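Local coordinates for protein peptide methionine sulfoxide reductase msrA/msrB (Neisseria gonorrhoeae, PDB 2H30) that probably passes electrons from DsbD, through its thioredoxin-like N-terminal domain, to the methionine sulfoxide reductase domains that repair oxidised methionine, at residues Q115-L127 against G132-E144. The protein carries 2 engineered substitutions. Numbering follows the deposited sequence.
Sequences QNLNISVYPSWAL and GDVQRIVKGSINE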
# COMPACT_ATOMS: atom_id res chain seq x y z
N GLN A 115 -7.58 -10.17 0.96
CA GLN A 115 -8.06 -11.54 0.79
C GLN A 115 -7.87 -12.02 -0.66
O GLN A 115 -7.40 -13.15 -0.85
CB GLN A 115 -9.53 -11.63 1.18
CG GLN A 115 -9.70 -11.49 2.67
CD GLN A 115 -11.15 -11.59 3.04
OE1 GLN A 115 -11.77 -12.62 2.76
NE2 GLN A 115 -11.72 -10.53 3.56
N ASN A 116 -8.21 -11.20 -1.65
CA ASN A 116 -7.99 -11.56 -3.07
C ASN A 116 -6.54 -11.86 -3.38
O ASN A 116 -6.23 -12.69 -4.21
CB ASN A 116 -8.48 -10.44 -4.01
CG ASN A 116 -9.98 -10.24 -3.98
OD1 ASN A 116 -10.47 -9.19 -4.44
ND2 ASN A 116 -10.71 -11.20 -3.43
N LEU A 117 -5.63 -11.12 -2.74
CA LEU A 117 -4.22 -11.30 -2.98
C LEU A 117 -3.56 -12.29 -2.04
O LEU A 117 -2.33 -12.51 -2.15
CB LEU A 117 -3.50 -9.93 -2.96
CG LEU A 117 -4.00 -8.89 -3.95
CD1 LEU A 117 -3.06 -7.64 -3.94
CD2 LEU A 117 -4.12 -9.39 -5.30
N ASN A 118 -4.33 -12.91 -1.14
CA ASN A 118 -3.77 -13.84 -0.15
C ASN A 118 -2.68 -13.20 0.72
O ASN A 118 -1.64 -13.82 1.02
CB ASN A 118 -3.29 -15.16 -0.83
CG ASN A 118 -2.99 -16.27 0.15
OD1 ASN A 118 -3.59 -16.35 1.23
ND2 ASN A 118 -2.03 -17.11 -0.21
N ILE A 119 -2.97 -11.96 1.16
CA ILE A 119 -2.04 -11.28 2.05
C ILE A 119 -2.49 -11.61 3.47
O ILE A 119 -3.64 -11.35 3.82
CB ILE A 119 -1.92 -9.79 1.73
CG1 ILE A 119 -1.10 -9.71 0.39
CG2 ILE A 119 -1.25 -9.07 2.92
CD1 ILE A 119 -0.76 -8.37 -0.07
N SER A 120 -1.56 -12.14 4.27
CA SER A 120 -1.89 -12.56 5.63
C SER A 120 -0.93 -12.01 6.67
O SER A 120 -1.15 -12.17 7.91
CB SER A 120 -1.92 -14.12 5.76
OG SER A 120 -0.70 -14.65 5.23
N VAL A 121 0.16 -11.40 6.18
CA VAL A 121 1.20 -10.88 7.06
C VAL A 121 1.50 -9.46 6.69
O VAL A 121 1.38 -9.08 5.54
CB VAL A 121 2.46 -11.73 7.11
CG1 VAL A 121 2.15 -13.21 7.48
CG2 VAL A 121 3.26 -11.63 5.90
N TYR A 122 1.83 -8.69 7.70
CA TYR A 122 2.14 -7.26 7.48
C TYR A 122 3.51 -6.93 7.99
O TYR A 122 4.00 -7.55 9.00
CB TYR A 122 1.14 -6.40 8.23
CG TYR A 122 -0.31 -6.53 7.79
CD1 TYR A 122 -0.66 -6.50 6.43
CD2 TYR A 122 -1.32 -6.62 8.72
CE1 TYR A 122 -2.01 -6.52 6.03
CE2 TYR A 122 -2.67 -6.68 8.31
CZ TYR A 122 -2.98 -6.61 6.98
OH TYR A 122 -4.26 -6.60 6.54
N PRO A 123 4.15 -5.94 7.36
CA PRO A 123 3.70 -5.35 6.08
C PRO A 123 3.87 -6.36 4.96
O PRO A 123 4.61 -7.34 5.09
CB PRO A 123 4.69 -4.20 5.86
CG PRO A 123 5.86 -4.52 6.76
CD PRO A 123 5.46 -5.45 7.82
N SER A 124 3.14 -6.12 3.89
CA SER A 124 3.42 -6.79 2.62
C SER A 124 3.18 -5.78 1.53
O SER A 124 2.52 -4.74 1.76
CB SER A 124 2.46 -7.96 2.36
OG SER A 124 2.82 -9.07 3.20
N TRP A 125 3.73 -6.07 0.35
CA TRP A 125 3.64 -5.12 -0.78
C TRP A 125 3.12 -5.82 -2.00
O TRP A 125 3.39 -7.02 -2.18
CB TRP A 125 5.04 -4.60 -1.09
CG TRP A 125 5.59 -3.70 0.03
CD1 TRP A 125 6.21 -4.11 1.23
CD2 TRP A 125 5.65 -2.29 0.01
NE1 TRP A 125 6.59 -2.98 1.94
CE2 TRP A 125 6.25 -1.86 1.22
CE3 TRP A 125 5.18 -1.34 -0.89
CZ2 TRP A 125 6.45 -0.48 1.51
CZ3 TRP A 125 5.37 0.04 -0.62
CH2 TRP A 125 6.00 0.45 0.60
N ALA A 126 2.36 -5.08 -2.81
CA ALA A 126 2.01 -5.63 -4.13
C ALA A 126 2.34 -4.64 -5.22
O ALA A 126 2.21 -3.44 -5.02
CB ALA A 126 0.51 -6.00 -4.17
N LEU A 127 2.80 -5.15 -6.37
CA LEU A 127 3.04 -4.31 -7.51
C LEU A 127 1.95 -4.68 -8.55
O LEU A 127 1.87 -5.85 -8.92
CB LEU A 127 4.47 -4.54 -8.05
CG LEU A 127 4.76 -3.66 -9.28
CD1 LEU A 127 5.03 -2.26 -8.79
CD2 LEU A 127 5.92 -4.30 -9.97
N GLY A 132 -3.39 -2.97 -14.78
CA GLY A 132 -4.23 -3.36 -13.67
C GLY A 132 -3.98 -4.78 -13.16
O GLY A 132 -4.62 -5.20 -12.20
N ASP A 133 -3.03 -5.49 -13.77
CA ASP A 133 -2.73 -6.87 -13.39
C ASP A 133 -1.76 -6.95 -12.19
O ASP A 133 -0.84 -6.10 -12.07
CB ASP A 133 -2.12 -7.62 -14.58
CG ASP A 133 -0.87 -6.89 -15.18
OD1 ASP A 133 -0.96 -5.68 -15.51
OD2 ASP A 133 0.19 -7.56 -15.33
N VAL A 134 -1.96 -7.95 -11.33
CA VAL A 134 -1.02 -8.15 -10.23
C VAL A 134 0.26 -8.76 -10.77
O VAL A 134 0.26 -9.84 -11.41
CB VAL A 134 -1.59 -9.09 -9.19
CG1 VAL A 134 -0.59 -9.31 -8.03
CG2 VAL A 134 -2.88 -8.46 -8.61
N GLN A 135 1.40 -8.09 -10.52
CA GLN A 135 2.70 -8.55 -11.03
C GLN A 135 3.62 -9.16 -9.98
O GLN A 135 4.43 -10.03 -10.29
CB GLN A 135 3.42 -7.42 -11.74
CG GLN A 135 2.58 -6.98 -12.94
CD GLN A 135 3.18 -5.89 -13.72
OE1 GLN A 135 3.85 -5.03 -13.18
NE2 GLN A 135 2.81 -5.83 -15.01
N ARG A 136 3.49 -8.72 -8.73
CA ARG A 136 4.39 -9.21 -7.72
C ARG A 136 3.75 -8.96 -6.36
O ARG A 136 3.09 -7.92 -6.16
CB ARG A 136 5.72 -8.38 -7.76
CG ARG A 136 6.83 -8.84 -6.84
CD ARG A 136 7.55 -10.09 -7.48
NE ARG A 136 8.69 -10.49 -6.68
CZ ARG A 136 9.93 -10.12 -6.97
NH1 ARG A 136 10.15 -9.36 -8.04
NH2 ARG A 136 10.91 -10.55 -6.20
N ILE A 137 3.91 -9.92 -5.47
CA ILE A 137 3.55 -9.74 -4.03
C ILE A 137 4.76 -10.12 -3.20
O ILE A 137 5.43 -11.16 -3.41
CB ILE A 137 2.37 -10.67 -3.61
CG1 ILE A 137 1.11 -10.28 -4.40
CG2 ILE A 137 2.10 -10.52 -2.13
CD1 ILE A 137 0.00 -11.34 -4.37
N VAL A 138 5.11 -9.23 -2.27
CA VAL A 138 6.25 -9.43 -1.40
C VAL A 138 5.75 -9.46 0.03
O VAL A 138 5.14 -8.51 0.50
CB VAL A 138 7.28 -8.28 -1.58
CG1 VAL A 138 8.47 -8.47 -0.63
CG2 VAL A 138 7.76 -8.25 -3.07
N LYS A 139 6.08 -10.56 0.75
CA LYS A 139 5.77 -10.63 2.18
C LYS A 139 6.87 -9.91 2.95
O LYS A 139 8.06 -10.16 2.71
CB LYS A 139 5.79 -12.10 2.61
CG LYS A 139 5.48 -12.39 4.03
CD LYS A 139 5.37 -13.94 4.19
CE LYS A 139 4.09 -14.47 3.49
NZ LYS A 139 3.91 -15.97 3.45
N GLY A 140 6.45 -9.05 3.87
CA GLY A 140 7.36 -8.36 4.81
C GLY A 140 7.83 -7.05 4.26
O GLY A 140 7.32 -6.58 3.24
N SER A 141 8.76 -6.46 5.01
CA SER A 141 9.27 -5.14 4.70
C SER A 141 10.18 -5.15 3.50
O SER A 141 10.86 -6.16 3.23
CB SER A 141 10.10 -4.60 5.85
OG SER A 141 9.34 -4.53 7.00
N ILE A 142 10.24 -4.00 2.82
CA ILE A 142 11.20 -3.79 1.75
C ILE A 142 11.90 -2.46 2.04
O ILE A 142 11.29 -1.57 2.66
CB ILE A 142 10.64 -3.81 0.33
CG1 ILE A 142 9.63 -2.69 0.09
CG2 ILE A 142 10.03 -5.20 0.02
CD1 ILE A 142 9.04 -2.64 -1.32
N ASN A 143 13.15 -2.39 1.60
CA ASN A 143 13.87 -1.12 1.69
C ASN A 143 13.69 -0.23 0.46
O ASN A 143 13.06 -0.64 -0.53
CB ASN A 143 15.35 -1.36 2.05
CG ASN A 143 16.08 -2.17 1.02
OD1 ASN A 143 15.91 -2.01 -0.18
ND2 ASN A 143 16.95 -3.11 1.51
N GLU A 144 14.24 0.99 0.52
CA GLU A 144 14.00 1.98 -0.60
C GLU A 144 14.57 1.53 -1.94
O GLU A 144 13.87 1.61 -2.99
CB GLU A 144 14.55 3.33 -0.26
CG GLU A 144 14.15 4.32 -1.26
CD GLU A 144 14.67 5.71 -0.94
OE1 GLU A 144 14.44 6.63 -1.75
OE2 GLU A 144 15.24 5.86 0.17
O HOH W 1 8.16 -2.06 4.21
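A classic beta bulge puts one extra residue into strand 134-139 of this antiparallel hairpin: Gln-135 and Arg-136 both face Leu-127, whose O takes a bond from Gln-135 N (2.8 Å), nearly in line with its C=O, and a weaker one from Arg-136 N; Leu-127 N in turn bonds Arg-136 O. Beyond it the ladder is regular, Trp-125 and Val-138 exchanging two nearly straight N-H...O bonds. Ile-142 covers one face of the Trp-125 indole: with CG1 held between its own backbone N and carbonyl carbon (chi1 63°) and the chain extended beyond, CG1 stands 3.7 Å from the centroid of the five-membered ring in a CH-pi contact and CD1 lies over the middle of the ring system. At the ring edge, Trp-125 NE1 gives its hydrogen to a water (2.9 Å) that also accepts from Ile-142 N. On the other face of the sheet, Ile-137 sends CD1 to Leu-117 CB (4.0 Å) and CG2 to Ile-119 CD1 (4.1 Å). Pro-123 is the cis-proline of the thioredoxin fold; its side chain touches the thioredoxin-type CxxC (Cys-50, Cys-53), consistent with a place beside the probable redox site. Strand 124-128 also pairs with strand 41-45, leaving 134-139 outermost, while helix 144-152 packs against Ile-142 and Arg-136.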